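Long-range contact in aspartate aminotransferase (Plasmodium falciparum, PDB 3K7Y), which probably catalyses the reversible, pyridoxal-phosphate-dependent transfer of an amino group between aspartate and 2-oxoglutarate, giving oxaloacetate and glutamate: residues A[15-23]-A[369-380]. Sequence-based numbering, arbitrary orientation.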
ATOM      1  N   ASN A  15     -22.306  -2.590  -1.599  1.00112.24           N
ATOM      2  CA  ASN A  15     -23.104  -3.553  -2.367  1.00112.73           C
ATOM      3  C   ASN A  15     -22.246  -4.705  -2.906  1.00112.04           C
ATOM      4  O   ASN A  15     -22.663  -5.865  -2.904  1.00112.52           O
ATOM      5  CB  ASN A  15     -23.800  -2.837  -3.535  1.00113.12           C
ATOM      6  CG  ASN A  15     -24.872  -1.833  -3.084  1.00114.61           C
ATOM      7  OD1 ASN A  15     -24.937  -1.432  -1.917  1.00115.50           O
ATOM      8  ND2 ASN A  15     -25.714  -1.414  -4.032  1.00115.39           N
ATOM      9  N   ILE A  16     -21.032  -4.349  -3.329  1.00110.88           N
ATOM     10  CA  ILE A  16     -20.050  -5.230  -3.982  1.00110.14           C
ATOM     11  C   ILE A  16     -19.563  -6.414  -3.116  1.00109.82           C
ATOM     12  O   ILE A  16     -19.066  -7.408  -3.649  1.00109.66           O
ATOM     13  CB  ILE A  16     -18.841  -4.361  -4.514  1.00109.34           C
ATOM     14  CG1 ILE A  16     -18.737  -4.384  -6.058  1.00109.37           C
ATOM     15  CG2 ILE A  16     -17.523  -4.636  -3.743  1.00108.92           C
ATOM     16  CD1 ILE A  16     -17.836  -5.465  -6.663  1.00109.11           C
ATOM     17  N   LEU A  17     -19.717  -6.308  -1.795  1.00109.51           N
ATOM     18  CA  LEU A  17     -19.281  -7.368  -0.873  1.00109.32           C
ATOM     19  C   LEU A  17     -20.388  -8.218  -0.229  1.00110.07           C
ATOM     20  O   LEU A  17     -20.197  -9.418  -0.052  1.00110.48           O
ATOM     21  CB  LEU A  17     -18.331  -6.821   0.201  1.00108.80           C
ATOM     22  CG  LEU A  17     -16.859  -7.218   0.038  1.00107.98           C
ATOM     23  CD1 LEU A  17     -16.191  -6.450  -1.090  1.00106.72           C
ATOM     24  CD2 LEU A  17     -16.092  -7.049   1.344  1.00107.60           C
ATOM     25  N   LYS A  18     -21.524  -7.616   0.123  1.00110.17           N
ATOM     26  CA  LYS A  18     -22.677  -8.398   0.600  1.00111.26           C
ATOM     27  C   LYS A  18     -22.931  -9.540  -0.379  1.00111.52           C
ATOM     28  O   LYS A  18     -23.426 -10.609  -0.002  1.00112.62           O
ATOM     29  CB  LYS A  18     -23.963  -7.562   0.679  1.00111.98           C
ATOM     30  CG  LYS A  18     -23.830  -6.118   1.137  1.00111.79           C
ATOM     31  CD  LYS A  18     -25.064  -5.322   0.726  1.00112.24           C
ATOM     32  CE  LYS A  18     -24.904  -3.846   1.015  1.00111.60           C
ATOM     33  NZ  LYS A  18     -25.866  -3.059   0.204  1.00112.23           N
ATOM     34  N   THR A  19     -22.592  -9.283  -1.643  1.00110.48           N
ATOM     35  CA  THR A  19     -22.802 -10.214  -2.743  1.00110.50           C
ATOM     36  C   THR A  19     -21.641 -11.196  -2.840  1.00110.22           C
ATOM     37  O   THR A  19     -21.859 -12.387  -3.050  1.00111.18           O
ATOM     38  CB  THR A  19     -22.987  -9.464  -4.090  1.00109.94           C
ATOM     39  OG1 THR A  19     -24.016  -8.479  -3.951  1.00109.75           O
ATOM     40  CG2 THR A  19     -23.375 -10.420  -5.203  1.00110.30           C
ATOM     41  N   ALA A  20     -20.412 -10.696  -2.687  1.00109.06           N
ATOM     42  CA  ALA A  20     -19.211 -11.545  -2.706  1.00108.84           C
ATOM     43  C   ALA A  20     -19.316 -12.643  -1.643  1.00109.76           C
ATOM     44  O   ALA A  20     -18.959 -13.802  -1.889  1.00110.18           O
ATOM     45  CB  ALA A  20     -17.949 -10.705  -2.503  1.00107.46           C
ATOM     46  N   ARG A  21     -19.814 -12.255  -0.470  1.00110.11           N
ATOM     47  CA  ARG A  21     -20.226 -13.203   0.555  1.00111.47           C
ATOM     48  C   ARG A  21     -21.121 -14.228  -0.111  1.00112.45           C
ATOM     49  O   ARG A  21     -20.752 -15.395  -0.234  1.00113.32           O
ATOM     50  CB  ARG A  21     -20.985 -12.503   1.704  1.00111.94           C
ATOM     51  CG  ARG A  21     -20.090 -11.937   2.819  1.00111.93           C
ATOM     52  CD  ARG A  21     -20.883 -11.489   4.050  1.00113.59           C
ATOM     53  NE  ARG A  21     -20.007 -11.268   5.207  1.00114.61           N
ATOM     54  CZ  ARG A  21     -20.422 -11.087   6.464  1.00116.09           C
ATOM     55  NH1 ARG A  21     -21.720 -11.096   6.757  1.00117.74           N
ATOM     56  NH2 ARG A  21     -19.534 -10.901   7.438  1.00115.54           N
ATOM     57  N   GLU A  22     -22.270 -13.760  -0.588  1.00112.51           N
ATOM     58  CA  GLU A  22     -23.305 -14.628  -1.133  1.00113.70           C
ATOM     59  C   GLU A  22     -22.855 -15.635  -2.217  1.00113.79           C
ATOM     60  O   GLU A  22     -23.297 -16.792  -2.199  1.00114.94           O
ATOM     61  CB  GLU A  22     -24.511 -13.800  -1.598  1.00113.96           C
ATOM     62  CG  GLU A  22     -25.707 -14.620  -2.100  1.00116.01           C
ATOM     63  CD  GLU A  22     -26.183 -15.701  -1.126  1.00118.39           C
ATOM     64  OE1 GLU A  22     -27.407 -15.977  -1.112  1.00119.80           O
ATOM     65  OE2 GLU A  22     -25.360 -16.279  -0.380  1.00118.63           O
ATOM     66  N   PHE A  23     -21.990 -15.217  -3.142  1.00112.43           N
ATOM     67  CA  PHE A  23     -21.567 -16.140  -4.190  1.00112.68           C
ATOM     68  C   PHE A  23     -20.981 -17.410  -3.569  1.00113.73           C
ATOM     69  O   PHE A  23     -21.418 -18.515  -3.876  1.00115.15           O
ATOM     70  CB  PHE A  23     -20.601 -15.496  -5.193  1.00111.30           C
ATOM     71  CG  PHE A  23     -20.133 -16.437  -6.282  1.00111.40           C
ATOM     72  CD1 PHE A  23     -20.870 -17.579  -6.612  1.00112.63           C
ATOM     73  CD2 PHE A  23     -18.976 -16.170  -6.992  1.00110.06           C
ATOM     74  CE1 PHE A  23     -20.450 -18.453  -7.604  1.00112.95           C
ATOM     75  CE2 PHE A  23     -18.547 -17.041  -7.992  1.00111.03           C
ATOM     76  CZ  PHE A  23     -19.291 -18.185  -8.298  1.00112.51           C
ATOM     77  N   LYS A 369     -31.481 -14.822  -7.231  1.00 78.72           N
ATOM     78  CA  LYS A 369     -30.631 -15.581  -6.319  1.00 79.13           C
ATOM     79  C   LYS A 369     -31.266 -16.902  -5.898  1.00 80.84           C
ATOM     80  O   LYS A 369     -30.544 -17.830  -5.544  1.00 81.78           O
ATOM     81  CB  LYS A 369     -30.211 -14.731  -5.117  1.00 79.00           C
ATOM     82  CG  LYS A 369     -29.174 -13.674  -5.497  1.00 77.76           C
ATOM     83  CD  LYS A 369     -28.788 -12.717  -4.367  1.00 77.71           C
ATOM     84  CE  LYS A 369     -27.775 -11.685  -4.886  1.00 76.33           C
ATOM     85  NZ  LYS A 369     -27.892 -10.336  -4.260  1.00 76.04           N
ATOM     86  N   THR A 370     -32.599 -17.000  -5.979  1.00 81.33           N
ATOM     87  CA  THR A 370     -33.310 -18.275  -5.749  1.00 83.37           C
ATOM     88  C   THR A 370     -32.855 -19.300  -6.789  1.00 83.46           C
ATOM     89  O   THR A 370     -32.774 -20.500  -6.519  1.00 85.48           O
ATOM     90  CB  THR A 370     -34.877 -18.148  -5.734  1.00 84.05           C
ATOM     91  OG1 THR A 370     -35.400 -18.161  -7.068  1.00 84.11           O
ATOM     92  CG2 THR A 370     -35.343 -16.878  -5.034  1.00 83.87           C
ATOM     93  N   HIS A 371     -32.575 -18.802  -7.985  1.00 81.77           N
ATOM     94  CA  HIS A 371     -31.763 -19.507  -8.960  1.00 81.70           C
ATOM     95  C   HIS A 371     -30.338 -19.063  -8.643  1.00 81.18           C
ATOM     96  O   HIS A 371     -30.133 -18.051  -7.970  1.00 80.51           O
ATOM     97  CB  HIS A 371     -32.176 -19.092 -10.363  1.00 80.41           C
ATOM     98  CG  HIS A 371     -33.645 -18.858 -10.498  1.00 79.67           C
ATOM     99  ND1 HIS A 371     -34.545 -19.890 -10.628  1.00 80.65           N
ATOM    100  CD2 HIS A 371     -34.375 -17.718 -10.486  1.00 78.36           C
ATOM    101  CE1 HIS A 371     -35.767 -19.396 -10.717  1.00 80.61           C
ATOM    102  NE2 HIS A 371     -35.692 -18.081 -10.633  1.00 79.20           N
ATOM    103  N   HIS A 372     -29.334 -19.792  -9.097  1.00 81.64           N
ATOM    104  CA  HIS A 372     -28.042 -19.588  -8.460  1.00 81.33           C
ATOM    105  C   HIS A 372     -27.131 -18.628  -9.225  1.00 79.14           C
ATOM    106  O   HIS A 372     -25.949 -18.894  -9.471  1.00 79.33           O
ATOM    107  CB  HIS A 372     -27.439 -20.940  -8.051  1.00 83.55           C
ATOM    108  CG  HIS A 372     -28.376 -21.759  -7.214  1.00 86.33           C
ATOM    109  ND1 HIS A 372     -29.142 -22.781  -7.736  1.00 88.82           N
ATOM    110  CD2 HIS A 372     -28.730 -21.652  -5.909  1.00 87.75           C
ATOM    111  CE1 HIS A 372     -29.904 -23.292  -6.783  1.00 90.76           C
ATOM    112  NE2 HIS A 372     -29.671 -22.626  -5.663  1.00 90.73           N
ATOM    113  N   ILE A 373     -27.712 -17.475  -9.556  1.00 77.09           N
ATOM    114  CA  ILE A 373     -27.016 -16.417 -10.297  1.00 74.77           C
ATOM    115  C   ILE A 373     -26.920 -15.082  -9.537  1.00 73.00           C
ATOM    116  O   ILE A 373     -27.937 -14.533  -9.096  1.00 72.92           O
ATOM    117  CB  ILE A 373     -27.642 -16.182 -11.695  1.00 74.25           C
ATOM    118  CG1 ILE A 373     -27.138 -14.844 -12.252  1.00 72.84           C
ATOM    119  CG2 ILE A 373     -29.167 -16.284 -11.653  1.00 74.54           C
ATOM    120  CD1 ILE A 373     -28.114 -14.081 -13.109  1.00 73.93           C
ATOM    121  N   TYR A 374     -25.700 -14.559  -9.409  1.00 71.37           N
ATOM    122  CA  TYR A 374     -25.456 -13.338  -8.619  1.00 70.08           C
ATOM    123  C   TYR A 374     -25.008 -12.117  -9.440  1.00 67.61           C
ATOM    124  O   TYR A 374     -24.184 -12.213 -10.347  1.00 67.05           O
ATOM    125  CB  TYR A 374     -24.514 -13.613  -7.423  1.00 71.00           C
ATOM    126  CG  TYR A 374     -24.897 -14.858  -6.666  1.00 73.76           C
ATOM    127  CD1 TYR A 374     -24.284 -16.078  -6.945  1.00 76.75           C
ATOM    128  CD2 TYR A 374     -25.899 -14.830  -5.699  1.00 76.13           C
ATOM    129  CE1 TYR A 374     -24.648 -17.245  -6.266  1.00 80.46           C
ATOM    130  CE2 TYR A 374     -26.282 -15.996  -5.008  1.00 79.13           C
ATOM    131  CZ  TYR A 374     -25.650 -17.200  -5.298  1.00 81.39           C
ATOM    132  OH  TYR A 374     -25.998 -18.361  -4.631  1.00 84.48           O
ATOM    133  N   ILE A 375     -25.558 -10.968  -9.058  1.00 64.35           N
ATOM    134  CA  ILE A 375     -25.612  -9.752  -9.867  1.00 62.43           C
ATOM    135  C   ILE A 375     -25.658  -8.581  -8.879  1.00 61.54           C
ATOM    136  O   ILE A 375     -26.202  -8.734  -7.797  1.00 62.07           O
ATOM    137  CB  ILE A 375     -26.907  -9.792 -10.719  1.00 61.96           C
ATOM    138  CG1 ILE A 375     -27.358  -8.407 -11.176  1.00 61.02           C
ATOM    139  CG2 ILE A 375     -28.037 -10.418  -9.900  1.00 64.09           C
ATOM    140  CD1 ILE A 375     -28.870  -8.256 -11.273  1.00 59.53           C
ATOM    141  N   ILE A 376     -25.097  -7.427  -9.225  1.00 60.50           N
ATOM    142  CA  ILE A 376     -25.120  -6.293  -8.292  1.00 60.85           C
ATOM    143  C   ILE A 376     -26.533  -5.675  -8.138  1.00 61.25           C
ATOM    144  O   ILE A 376     -27.343  -5.678  -9.065  1.00 60.59           O
ATOM    145  CB  ILE A 376     -24.043  -5.207  -8.627  1.00 60.73           C
ATOM    146  CG1 ILE A 376     -22.652  -5.836  -8.782  1.00 61.11           C
ATOM    147  CG2 ILE A 376     -24.001  -4.097  -7.568  1.00 60.41           C
ATOM    148  CD1 ILE A 376     -22.189  -5.982 -10.274  1.00 62.47           C
ATOM    149  N   ASN A 377     -26.806  -5.160  -6.940  1.00 62.54           N
ATOM    150  CA  ASN A 377     -28.084  -4.525  -6.564  1.00 63.58           C
ATOM    151  C   ASN A 377     -28.645  -3.497  -7.534  1.00 62.78           C
ATOM    152  O   ASN A 377     -29.855  -3.246  -7.528  1.00 63.79           O
ATOM    153  CB  ASN A 377     -27.944  -3.847  -5.189  1.00 65.38           C
ATOM    154  CG  ASN A 377     -27.436  -4.799  -4.128  1.00 68.42           C
ATOM    155  OD1 ASN A 377     -26.263  -4.734  -3.716  1.00 69.79           O
ATOM    156  ND2 ASN A 377     -28.305  -5.729  -3.703  1.00 69.96           N
ATOM    157  N   ASN A 378     -27.781  -2.885  -8.342  1.00 61.27           N
ATOM    158  CA  ASN A 378     -28.194  -1.765  -9.204  1.00 60.83           C
ATOM    159  C   ASN A 378     -28.447  -2.087 -10.692  1.00 59.86           C
ATOM    160  O   ASN A 378     -28.897  -1.213 -11.446  1.00 60.72           O
ATOM    161  CB  ASN A 378     -27.230  -0.565  -9.053  1.00 61.21           C
ATOM    162  CG  ASN A 378     -25.790  -0.862  -9.526  1.00 59.24           C
ATOM    163  OD1 ASN A 378     -24.887  -0.066  -9.284  1.00 59.14           O
ATOM    164  ND2 ASN A 378     -25.579  -1.992 -10.186  1.00 57.07           N
ATOM    165  N   GLY A 379     -28.158  -3.325 -11.097  1.00 58.22           N
ATOM    166  CA  GLY A 379     -28.258  -3.723 -12.485  1.00 57.69           C
ATOM    167  C   GLY A 379     -26.949  -4.101 -13.170  1.00 57.66           C
ATOM    168  O   GLY A 379     -26.987  -4.746 -14.210  1.00 57.74           O
ATOM    169  N   ARG A 380     -25.795  -3.706 -12.616  1.00 58.09           N
ATOM    170  CA  ARG A 380     -24.470  -3.971 -13.238  1.00 58.45           C
ATOM    171  C   ARG A 380     -24.174  -5.462 -13.458  1.00 58.87           C
ATOM    172  O   ARG A 380     -24.530  -6.313 -12.631  1.00 59.45           O
ATOM    173  CB  ARG A 380     -23.332  -3.338 -12.433  1.00 58.37           C
ATOM    174  CG  ARG A 380     -22.005  -3.303 -13.194  1.00 59.43           C
ATOM    175  CD  ARG A 380     -20.831  -2.801 -12.350  1.00 61.60           C
ATOM    176  NE  ARG A 380     -20.219  -3.849 -11.527  1.00 61.86           N
ATOM    177  CZ  ARG A 380     -19.168  -3.668 -10.728  1.00 63.02           C
ATOM    178  NH1 ARG A 380     -18.586  -2.473 -10.627  1.00 63.20           N
ATOM    179  NH2 ARG A 380     -18.686  -4.692 -10.029  1.00 63.88           N
TER
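With CG trans to the backbone N (chi1 -176°) and a bend at the next bond, Glu22 lays its CG methylene against the ring of Tyr374, whose chi1 of -46° turns it up to the last turn of helix 15-23. The result illustrates how one aromatic side chain can receive a helix end. Glu22 CG meets Tyr374 CE2 at 3.3 Å, while the carboxylate is inclined to the ring plane. Phe23 CA sits over one face of the same ring, a CH-pi contact 4.1 Å from the Tyr374 centroid. The two rings meet rim to rim, Phe23 CD1 lying 3.7 Å from Tyr374 CD1, and Lys369 CD adjoins the tyrosine edge in the ring plane. Lys369 directs its amine to a salt bridge with Glu366.

One turn back, Thr19 sends CG2 to within 4.1 Å of Tyr374 CB and spends its hydroxyl inside the helix, OG1 donating to Asn15 O at 3.1 Å. At the start of the helix Asn377 OD1 comes against Asn15 CB at 3.1 Å, the amide planes nearly perpendicular; Asn15 ND2, though near, is badly angled for a bond. No hydrogen bond spans the segments; Lys18 NZ instead reaches Asn15 OD1 from above its carbonyl plane, at 2.8 Å.

Beyond the type I turn Ile376-Gly379, Arg380 bends at chi3 (84°) and brings NH2 to 3.6 Å from Ile16 CD1. Its guanidinium is held by Asn185, a cofactor-binding residue, and Ser35 O, with Phe355 in cation-pi contact. Ile16 also packs on Arg283 of the second subunit. Helix 15-23 thus packs on 369-380 within the small domain, as in relatives, with Arg380 at the edge of the pyridoxal phosphate site, placed like the arginine that binds substrate alpha-carboxylate in fold-type I aspartate aminotransferases.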